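Local coordinates for uncharacterized protein (Arthrobacter sp., PDB 3KOP) that is of unknown function but has a cyclophilin-like fold and belongs to a family of uncharacterized proteins, at residues W52-V61 against A174-R183; V61-I71 against M162-W170. All coordinates share one frame; numbering follows the deposited sequence.

Contact 1 (W52-V61 against A174-R183); sequences WDALPQSSQV and ARDETLTFSR
Where the second segment begins, the carbonyl oxygen of A174 receives the side-chain amide of Q60, with Q60 NE2 to A174 O at 2.8 Å. This donor stands above the carbonyl plane, while E177 N, closing the type II turn A174-E177, reaches the same oxygen from the opposite face. The other N-H of Q60 NE2 returns to V61 O, and Q60 OE1 takes a water that is held by D176 N, so the amide is fixed in its rotation. E177 O accepts V61 N at 3.2 Å, and CG of E177 packs on CG1 of V61 (3.5 Å); its carboxylate turns away to R31 and to K30 N. From T178 to R183 the chain is a strand running antiparallel to 57-60, the axes 168° apart, as neighbours within the antiparallel sheet of the cyclophilin-like fold. L179 and S59 exchange two backbone hydrogen bonds, and CB of L179 lies 3.8 Å from CG2 of V61. T180 forms a non-hydrogen-bonded pair with S58, and the two hydroxyls, S58 OG and T180 OG1, come within 2.6 Å; T180 OG1 also meets E29. F181 pairs with Q57 through both backbone bonds and presents its CB to CD2 of L55. At R183 the strand comes up to W52, in helix 45-54: NE and NH2 grip W52 O side-on, NH2 at 2.9 Å, with that oxygen lying in the guanidinium plane. Extended from CG to NE, the arginine chain runs across one face of the W52 indole, placing CG 3.5 Å from the centroid of the six-membered ring and laying the guanidinium flat on the indole, planes 8° apart.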
loop_
_atom_site.group_PDB
_atom_site.type_symbol
_atom_site.label_atom_id
_atom_site.label_comp_id
_atom_site.label_asym_id
_atom_site.label_seq_id
_atom_site.Cartn_x
_atom_site.Cartn_y
_atom_site.Cartn_z
ATOM N N TRP F 52 -17.644 -10.356 -25.155
ATOM C CA TRP F 52 -18.833 -10.455 -26.016
ATOM C C TRP F 52 -18.741 -11.656 -26.957
ATOM O O TRP F 52 -19.673 -12.467 -27.065
ATOM C CB TRP F 52 -19.028 -9.190 -26.847
ATOM C CG TRP F 52 -20.268 -9.276 -27.747
ATOM C CD1 TRP F 52 -20.336 -9.766 -29.035
ATOM C CD2 TRP F 52 -21.610 -8.910 -27.390
ATOM N NE1 TRP F 52 -21.632 -9.724 -29.487
ATOM C CE2 TRP F 52 -22.435 -9.195 -28.508
ATOM C CE3 TRP F 52 -22.189 -8.343 -26.245
ATOM C CZ2 TRP F 52 -23.813 -8.917 -28.512
ATOM C CZ3 TRP F 52 -23.558 -8.100 -26.234
ATOM C CH2 TRP F 52 -24.355 -8.373 -27.367
ATOM N N ASP F 53 -17.627 -11.738 -27.668
ATOM C CA ASP F 53 -17.411 -12.781 -28.678
ATOM C C ASP F 53 -17.591 -14.193 -28.116
ATOM O O ASP F 53 -18.056 -15.083 -28.809
ATOM C CB ASP F 53 -16.017 -12.651 -29.320
ATOM C CG ASP F 53 -15.900 -11.456 -30.266
ATOM O OD1 ASP F 53 -16.883 -10.707 -30.430
ATOM O OD2 ASP F 53 -14.804 -11.256 -30.833
ATOM N N ALA F 54 -17.253 -14.372 -26.839
ATOM C CA ALA F 54 -17.231 -15.704 -26.212
ATOM C C ALA F 54 -18.450 -16.035 -25.385
ATOM O O ALA F 54 -18.559 -17.160 -24.882
ATOM C CB ALA F 54 -15.963 -15.849 -25.354
ATOM N N LEU F 55 -19.403 -15.110 -25.263
ATOM C CA LEU F 55 -20.581 -15.378 -24.446
ATOM C C LEU F 55 -21.483 -16.422 -25.111
ATOM O O LEU F 55 -21.563 -16.495 -26.352
ATOM C CB LEU F 55 -21.357 -14.106 -24.176
ATOM C CG LEU F 55 -20.615 -13.019 -23.390
ATOM C CD1 LEU F 55 -21.518 -11.770 -23.271
ATOM C CD2 LEU F 55 -20.108 -13.500 -22.027
ATOM N N PRO F 56 -22.183 -17.205 -24.289
ATOM C CA PRO F 56 -22.192 -17.052 -22.823
ATOM C C PRO F 56 -20.990 -17.684 -22.114
ATOM O O PRO F 56 -20.345 -18.567 -22.673
ATOM C CB PRO F 56 -23.469 -17.790 -22.422
ATOM C CG PRO F 56 -23.625 -18.839 -23.457
ATOM C CD PRO F 56 -23.153 -18.219 -24.729
ATOM N N GLN F 57 -20.708 -17.218 -20.900
ATOM C CA GLN F 57 -19.717 -17.823 -20.010
ATOM C C GLN F 57 -20.363 -18.025 -18.650
ATOM O O GLN F 57 -20.978 -17.104 -18.049
ATOM C CB GLN F 57 -18.465 -16.962 -19.881
ATOM C CG GLN F 57 -17.672 -16.850 -21.163
ATOM C CD GLN F 57 -16.980 -18.154 -21.536
ATOM O OE1 GLN F 57 -16.395 -18.804 -20.685
ATOM N NE2 GLN F 57 -16.991 -18.497 -22.826
ATOM N N SER F 58 -20.180 -19.231 -18.137
ATOM C CA SER F 58 -20.959 -19.690 -17.028
ATOM C C SER F 58 -20.173 -20.689 -16.232
ATOM O O SER F 58 -19.667 -21.674 -16.769
ATOM C CB SER F 58 -22.225 -20.338 -17.556
ATOM O OG SER F 58 -23.119 -20.636 -16.502
ATOM N N SER F 59 -20.087 -20.442 -14.942
ATOM C CA SER F 59 -19.370 -21.351 -14.085
ATOM C C SER F 59 -19.690 -21.087 -12.618
ATOM O O SER F 59 -20.287 -20.082 -12.279
ATOM C CB SER F 59 -17.882 -21.189 -14.343
ATOM O OG SER F 59 -17.135 -22.093 -13.568
ATOM N N GLN F 60 -19.292 -22.021 -11.770
ATOM C CA GLN F 60 -19.454 -21.919 -10.309
ATOM C C GLN F 60 -19.065 -20.539 -9.830
ATOM O O GLN F 60 -18.024 -20.002 -10.220
ATOM C CB GLN F 60 -18.548 -22.977 -9.639
ATOM C CG GLN F 60 -18.334 -22.824 -8.151
ATOM C CD GLN F 60 -19.556 -23.249 -7.377
ATOM O OE1 GLN F 60 -19.980 -24.387 -7.499
ATOM N NE2 GLN F 60 -20.122 -22.336 -6.563
ATOM N N VAL F 61 -19.896 -19.967 -8.966
ATOM C CA VAL F 61 -19.627 -18.646 -8.396
ATOM C C VAL F 61 -18.773 -18.763 -7.130
ATOM O O VAL F 61 -18.837 -19.763 -6.376
ATOM C CB VAL F 61 -20.953 -17.876 -8.083
ATOM C CG1 VAL F 61 -21.610 -18.405 -6.790
ATOM C CG2 VAL F 61 -20.671 -16.328 -7.976
ATOM N N ALA F 174 -22.158 -20.598 -1.653
ATOM C CA ALA F 174 -22.152 -20.631 -3.124
ATOM C C ALA F 174 -22.492 -22.001 -3.714
ATOM O O ALA F 174 -22.401 -22.168 -4.929
ATOM C CB ALA F 174 -20.782 -20.154 -3.655
ATOM N N ARG F 175 -22.883 -22.974 -2.880
ATOM C CA ARG F 175 -23.184 -24.335 -3.339
ATOM C C ARG F 175 -24.243 -24.346 -4.418
ATOM O O ARG F 175 -25.328 -23.808 -4.215
ATOM C CB ARG F 175 -23.725 -25.209 -2.204
ATOM C CG ARG F 175 -22.758 -25.478 -1.095
ATOM C CD ARG F 175 -21.474 -26.114 -1.585
ATOM N NE ARG F 175 -20.559 -26.298 -0.463
ATOM C CZ ARG F 175 -19.300 -26.695 -0.573
ATOM N NH1 ARG F 175 -18.787 -26.964 -1.767
ATOM N NH2 ARG F 175 -18.554 -26.817 0.518
ATOM N N ASP F 176 -23.932 -24.991 -5.531
ATOM C CA ASP F 176 -24.846 -25.180 -6.653
ATOM C C ASP F 176 -25.233 -23.868 -7.294
ATOM O O ASP F 176 -26.185 -23.816 -8.053
ATOM C CB ASP F 176 -26.086 -25.975 -6.223
ATOM C CG ASP F 176 -25.736 -27.361 -5.717
ATOM O OD1 ASP F 176 -24.832 -27.993 -6.324
ATOM O OD2 ASP F 176 -26.343 -27.815 -4.707
ATOM N N GLU F 177 -24.479 -22.807 -7.008
ATOM C CA GLU F 177 -24.795 -21.511 -7.558
ATOM C C GLU F 177 -23.857 -21.293 -8.690
ATOM O O GLU F 177 -22.669 -21.611 -8.579
ATOM C CB GLU F 177 -24.677 -20.398 -6.505
ATOM C CG GLU F 177 -25.085 -19.016 -6.993
ATOM C CD GLU F 177 -26.495 -18.960 -7.584
ATOM O OE1 GLU F 177 -26.660 -19.309 -8.783
ATOM O OE2 GLU F 177 -27.430 -18.522 -6.867
ATOM N N THR F 178 -24.398 -20.762 -9.781
ATOM C CA THR F 178 -23.648 -20.542 -11.025
ATOM C C THR F 178 -23.785 -19.077 -11.417
ATOM O O THR F 178 -24.883 -18.504 -11.351
ATOM C CB THR F 178 -24.221 -21.446 -12.154
ATOM O OG1 THR F 178 -24.142 -22.813 -11.749
ATOM C CG2 THR F 178 -23.472 -21.278 -13.448
ATOM N N LEU F 179 -22.670 -18.482 -11.843
ATOM C CA LEU F 179 -22.667 -17.118 -12.347
ATOM C C LEU F 179 -22.510 -17.118 -13.879
ATOM O O LEU F 179 -21.506 -17.607 -14.438
ATOM C CB LEU F 179 -21.517 -16.330 -11.702
ATOM C CG LEU F 179 -21.332 -14.880 -12.135
ATOM C CD1 LEU F 179 -22.515 -13.979 -11.706
ATOM C CD2 LEU F 179 -19.985 -14.337 -11.607
ATOM N N THR F 180 -23.486 -16.528 -14.550
ATOM C CA THR F 180 -23.579 -16.583 -16.005
ATOM C C THR F 180 -23.547 -15.205 -16.651
ATOM O O THR F 180 -24.346 -14.318 -16.317
ATOM C CB THR F 180 -24.856 -17.344 -16.437
ATOM O OG1 THR F 180 -24.772 -18.683 -15.947
ATOM C CG2 THR F 180 -24.979 -17.370 -17.972
ATOM N N PHE F 181 -22.593 -15.020 -17.566
ATOM C CA PHE F 181 -22.555 -13.844 -18.404
ATOM C C PHE F 181 -23.110 -14.177 -19.800
ATOM O O PHE F 181 -22.668 -15.124 -20.448
ATOM C CB PHE F 181 -21.127 -13.299 -18.501
ATOM C CG PHE F 181 -20.515 -12.906 -17.151
ATOM C CD1 PHE F 181 -19.997 -13.865 -16.310
ATOM C CD2 PHE F 181 -20.409 -11.562 -16.779
ATOM C CE1 PHE F 181 -19.418 -13.509 -15.091
ATOM C CE2 PHE F 181 -19.826 -11.206 -15.581
ATOM C CZ PHE F 181 -19.324 -12.184 -14.738
ATOM N N SER F 182 -24.046 -13.358 -20.270
ATOM C CA SER F 182 -24.727 -13.611 -21.558
ATOM C C SER F 182 -25.016 -12.294 -22.262
ATOM O O SER F 182 -25.066 -11.236 -21.636
ATOM C CB SER F 182 -26.034 -14.385 -21.333
ATOM O OG SER F 182 -26.963 -13.649 -20.516
ATOM N N ARG F 183 -25.224 -12.362 -23.574
ATOM C CA ARG F 183 -25.585 -11.172 -24.334
ATOM C C ARG F 183 -27.044 -10.789 -24.064
ATOM O O ARG F 183 -27.926 -11.670 -24.001
ATOM C CB ARG F 183 -25.413 -11.424 -25.821
ATOM C CG ARG F 183 -24.015 -11.755 -26.223
ATOM C CD ARG F 183 -23.979 -12.209 -27.679
ATOM N NE ARG F 183 -22.647 -12.635 -28.019
ATOM C CZ ARG F 183 -22.318 -13.297 -29.117
ATOM N NH1 ARG F 183 -23.248 -13.642 -30.013
ATOM N NH2 ARG F 183 -21.058 -13.633 -29.314
HETATM O O HOH W 1 -21.476 -25.864 -5.869
HETATM O O HOH W 2 -22.362 -24.372 -9.240
#

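Contact 2 (V61-I71 against M162-W170); sequences VFHGKYARNEI and MAAACQDIW
The imidazole of H63 presents its edge to the carbonyl oxygen of C166, with H63 CD2 3.7 Å from C166 O, while E70 O sits over the centre of one ring face, 3.3 Å above the plane. The W170 indole is set obliquely to it, planes at 41°, and CB of W170 reaches H63 CD2. This is helix-on-sheet packing in the cyclophilin-like fold: helix 159-172 lies against the adjoining ends of strands 57-63 and 70-76. No hydrogen bond joins the segments directly. Within its own segment H63 ND1 donates to G64 O at 2.8 Å, in the ring plane and on a lone pair of that oxygen; with NE2 bonded to Y133 OH, the imidazole is held at both nitrogens. A leucine here would probably leave G64 O and Y133 OH without the imidazole nitrogens and lose the flat edge turned to C166 O. W170 NE1 itself donates to H63 O of the second subunit, tying this packing to the subunit interface. Away from the imidazole the contact is apolar. CG1 of I71 stands between its backbone N and carbonyl carbon (chi1 58°), directing the branch at C166, and I169 meets V61 tip to tip, CD1 to CG1 at 4.1 Å. I71 CD1 makes the nearest approach, 3.5 Å from C166 SG.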
loop_
_atom_site.group_PDB
_atom_site.type_symbol
_atom_site.label_atom_id
_atom_site.label_comp_id
_atom_site.label_asym_id
_atom_site.label_seq_id
_atom_site.Cartn_x
_atom_site.Cartn_y
_atom_site.Cartn_z
ATOM N N VAL F 61 -19.896 -19.967 -8.966
ATOM C CA VAL F 61 -19.627 -18.646 -8.396
ATOM C C VAL F 61 -18.773 -18.763 -7.130
ATOM O O VAL F 61 -18.837 -19.763 -6.376
ATOM C CB VAL F 61 -20.953 -17.876 -8.083
ATOM C CG1 VAL F 61 -21.610 -18.405 -6.790
ATOM C CG2 VAL F 61 -20.671 -16.328 -7.976
ATOM N N PHE F 62 -17.978 -17.737 -6.873
ATOM C CA PHE F 62 -17.231 -17.641 -5.631
ATOM C C PHE F 62 -17.399 -16.244 -5.069
ATOM O O PHE F 62 -17.509 -15.295 -5.812
ATOM C CB PHE F 62 -15.749 -17.892 -5.872
ATOM C CG PHE F 62 -15.445 -19.228 -6.490
ATOM C CD1 PHE F 62 -15.304 -20.344 -5.705
ATOM C CD2 PHE F 62 -15.209 -19.342 -7.840
ATOM C CE1 PHE F 62 -15.009 -21.569 -6.260
ATOM C CE2 PHE F 62 -14.915 -20.570 -8.403
ATOM C CZ PHE F 62 -14.817 -21.679 -7.608
ATOM N N HIS F 63 -17.463 -16.132 -3.751
ATOM C CA HIS F 63 -17.354 -14.828 -3.116
ATOM C C HIS F 63 -15.894 -14.500 -2.835
ATOM O O HIS F 63 -15.149 -15.344 -2.353
ATOM C CB HIS F 63 -18.098 -14.778 -1.811
ATOM C CG HIS F 63 -18.371 -13.383 -1.359
ATOM N ND1 HIS F 63 -17.368 -12.550 -0.920
ATOM C CD2 HIS F 63 -19.511 -12.654 -1.347
ATOM C CE1 HIS F 63 -17.885 -11.365 -0.636
ATOM N NE2 HIS F 63 -19.185 -11.405 -0.863
ATOM N N GLY F 64 -15.487 -13.255 -3.061
ATOM C CA GLY F 64 -14.082 -12.907 -2.810
ATOM C C GLY F 64 -13.712 -13.018 -1.346
ATOM O O GLY F 64 -14.574 -12.828 -0.449
ATOM N N LYS F 65 -12.443 -13.365 -1.089
ATOM C CA LYS F 65 -11.921 -13.400 0.282
ATOM C C LYS F 65 -10.972 -12.226 0.562
ATOM O O LYS F 65 -10.693 -11.937 1.718
ATOM C CB LYS F 65 -11.146 -14.673 0.568
ATOM C CG LYS F 65 -11.923 -15.995 0.574
ATOM C CD LYS F 65 -10.915 -17.087 0.959
ATOM C CE LYS F 65 -11.402 -18.497 0.777
ATOM N NZ LYS F 65 -10.485 -19.521 1.516
ATOM N N TYR F 66 -10.424 -11.593 -0.467
ATOM C CA TYR F 66 -9.585 -10.407 -0.219
ATOM C C TYR F 66 -10.095 -9.122 -0.835
ATOM O O TYR F 66 -9.885 -8.063 -0.257
ATOM C CB TYR F 66 -8.122 -10.651 -0.578
ATOM C CG TYR F 66 -7.861 -10.932 -2.030
ATOM C CD1 TYR F 66 -7.721 -9.899 -2.920
ATOM C CD2 TYR F 66 -7.713 -12.228 -2.499
ATOM C CE1 TYR F 66 -7.453 -10.118 -4.224
ATOM C CE2 TYR F 66 -7.478 -12.472 -3.853
ATOM C CZ TYR F 66 -7.344 -11.409 -4.693
ATOM O OH TYR F 66 -7.102 -11.576 -6.025
ATOM N N ALA F 67 -10.765 -9.195 -1.988
ATOM C CA ALA F 67 -11.197 -8.005 -2.727
ATOM C C ALA F 67 -12.522 -7.404 -2.205
ATOM O O ALA F 67 -13.046 -6.415 -2.731
ATOM C CB ALA F 67 -11.293 -8.323 -4.242
ATOM N N ARG F 68 -13.035 -8.025 -1.161
ATOM C CA ARG F 68 -14.149 -7.548 -0.381
ATOM C C ARG F 68 -15.511 -7.732 -1.012
ATOM O O ARG F 68 -16.019 -8.848 -0.960
ATOM C CB ARG F 68 -13.936 -6.147 0.187
ATOM C CG ARG F 68 -14.789 -5.989 1.452
ATOM C CD ARG F 68 -14.520 -4.697 2.013
ATOM N NE ARG F 68 -15.108 -4.513 3.316
ATOM C CZ ARG F 68 -15.068 -3.366 3.964
ATOM N NH1 ARG F 68 -14.454 -2.342 3.406
ATOM N NH2 ARG F 68 -15.614 -3.247 5.179
ATOM N N ASN F 69 -16.124 -6.683 -1.577
ATOM C CA ASN F 69 -17.491 -6.790 -2.090
ATOM C C ASN F 69 -17.517 -7.286 -3.518
ATOM O O ASN F 69 -17.894 -6.575 -4.469
ATOM C CB ASN F 69 -18.227 -5.484 -1.891
ATOM C CG ASN F 69 -18.335 -5.120 -0.429
ATOM O OD1 ASN F 69 -18.937 -5.872 0.333
ATOM N ND2 ASN F 69 -17.713 -4.021 -0.021
ATOM N N GLU F 70 -17.107 -8.536 -3.639
ATOM C CA GLU F 70 -16.872 -9.183 -4.921
ATOM C C GLU F 70 -17.483 -10.599 -5.003
ATOM O O GLU F 70 -17.346 -11.409 -4.065
ATOM C CB GLU F 70 -15.379 -9.340 -5.109
ATOM C CG GLU F 70 -15.022 -9.942 -6.447
ATOM C CD GLU F 70 -13.630 -10.541 -6.517
ATOM O OE1 GLU F 70 -13.070 -10.906 -5.446
ATOM O OE2 GLU F 70 -13.137 -10.677 -7.678
ATOM N N ILE F 71 -18.090 -10.914 -6.150
ATOM C CA ILE F 71 -18.312 -12.315 -6.533
ATOM C C ILE F 71 -17.659 -12.509 -7.897
ATOM O O ILE F 71 -17.430 -11.552 -8.617
ATOM C CB ILE F 71 -19.812 -12.755 -6.561
ATOM C CG1 ILE F 71 -20.650 -11.887 -7.514
ATOM C CG2 ILE F 71 -20.374 -12.785 -5.152
ATOM C CD1 ILE F 71 -21.983 -12.550 -8.031
HETATM N N MSE F 162 -28.792 -7.379 -7.117
HETATM C CA MSE F 162 -27.615 -8.209 -7.236
HETATM C C MSE F 162 -26.809 -8.150 -5.936
HETATM O O MSE F 162 -26.354 -9.176 -5.443
HETATM C CB MSE F 162 -26.752 -7.814 -8.432
HETATM C CG MSE F 162 -25.457 -8.668 -8.608
HETATM SE SE MSE F 162 -25.777 -10.597 -8.750
HETATM C CE MSE F 162 -26.939 -10.577 -10.213
ATOM N N ALA F 163 -26.624 -6.947 -5.394
ATOM C CA ALA F 163 -25.916 -6.797 -4.127
ATOM C C ALA F 163 -26.556 -7.626 -3.008
ATOM O O ALA F 163 -25.833 -8.278 -2.240
ATOM C CB ALA F 163 -25.786 -5.299 -3.720
ATOM N N ALA F 164 -27.886 -7.620 -2.933
ATOM C CA ALA F 164 -28.613 -8.407 -1.921
ATOM C C ALA F 164 -28.391 -9.917 -2.129
ATOM O O ALA F 164 -28.207 -10.666 -1.160
ATOM C CB ALA F 164 -30.139 -8.034 -1.883
ATOM N N ALA F 165 -28.305 -10.348 -3.393
ATOM C CA ALA F 165 -28.006 -11.768 -3.703
ATOM C C ALA F 165 -26.580 -12.163 -3.283
ATOM O O ALA F 165 -26.327 -13.273 -2.807
ATOM C CB ALA F 165 -28.229 -12.054 -5.196
ATOM N N CYS F 166 -25.644 -11.253 -3.498
ATOM C CA CYS F 166 -24.227 -11.492 -3.175
ATOM C C CYS F 166 -23.986 -11.570 -1.656
ATOM O O CYS F 166 -23.227 -12.421 -1.188
ATOM C CB CYS F 166 -23.365 -10.388 -3.792
ATOM S SG CYS F 166 -23.275 -10.364 -5.586
ATOM N N GLN F 167 -24.683 -10.732 -0.894
ATOM C CA GLN F 167 -24.636 -10.821 0.559
ATOM C C GLN F 167 -25.160 -12.202 0.998
ATOM O O GLN F 167 -24.607 -12.811 1.906
ATOM C CB GLN F 167 -25.415 -9.678 1.234
ATOM C CG GLN F 167 -24.914 -8.239 0.937
ATOM C CD GLN F 167 -23.623 -7.833 1.646
ATOM O OE1 GLN F 167 -22.993 -8.612 2.343
ATOM N NE2 GLN F 167 -23.224 -6.580 1.435
ATOM N N ASP F 168 -26.180 -12.703 0.324
ATOM C CA ASP F 168 -26.717 -13.993 0.614
ATOM C C ASP F 168 -25.726 -15.111 0.191
ATOM O O ASP F 168 -25.683 -16.153 0.826
ATOM C CB ASP F 168 -28.074 -14.164 -0.085
ATOM C CG ASP F 168 -28.745 -15.466 0.287
ATOM O OD1 ASP F 168 -29.228 -15.552 1.414
ATOM O OD2 ASP F 168 -28.757 -16.404 -0.520
ATOM N N ILE F 169 -24.933 -14.907 -0.864
ATOM C CA ILE F 169 -23.840 -15.841 -1.147
ATOM C C ILE F 169 -22.812 -15.823 -0.006
ATOM O O ILE F 169 -22.325 -16.872 0.429
ATOM C CB ILE F 169 -23.180 -15.569 -2.509
ATOM C CG1 ILE F 169 -24.169 -15.887 -3.617
ATOM C CG2 ILE F 169 -21.872 -16.368 -2.674
ATOM C CD1 ILE F 169 -23.732 -15.390 -5.009
ATOM N N TRP F 170 -22.508 -14.636 0.499
ATOM C CA TRP F 170 -21.542 -14.482 1.577
ATOM C C TRP F 170 -22.025 -15.248 2.835
ATOM O O TRP F 170 -21.274 -16.038 3.401
ATOM C CB TRP F 170 -21.296 -12.986 1.851
ATOM C CG TRP F 170 -20.479 -12.724 3.062
ATOM C CD1 TRP F 170 -19.267 -13.273 3.374
ATOM C CD2 TRP F 170 -20.795 -11.818 4.128
ATOM N NE1 TRP F 170 -18.825 -12.788 4.601
ATOM C CE2 TRP F 170 -19.743 -11.891 5.073
ATOM C CE3 TRP F 170 -21.880 -10.972 4.391
ATOM C CZ2 TRP F 170 -19.745 -11.143 6.259
ATOM C CZ3 TRP F 170 -21.862 -10.211 5.573
ATOM C CH2 TRP F 170 -20.804 -10.316 6.487
HETATM O O HOH W 3 -21.291 -4.515 0.965
#

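Going from the N terminus, helix 45-54 and strand 57-63, with the residues between them, supply the first side of contact 1, and from V61 on the strand also serves contact 2. A short loop then leads into strand 70-76. Some ninety residues later, helix 159-172 packs back on this hairpin and closes the loop of contact 2; strand 178-183 follows and closes the longer loop of contact 1, inside which contact 2 is nested. V61 belongs to both, and the two meet where L179 CD1 packs on I71 CD1 (4.0 Å) and A174 CB on I169 CG2. Contact 1 joins neighbouring strands of the sheet and ties strand 178-183 to helix 45-54, whereas contact 2 seats a helix upon the sheet, and both reach the second subunit.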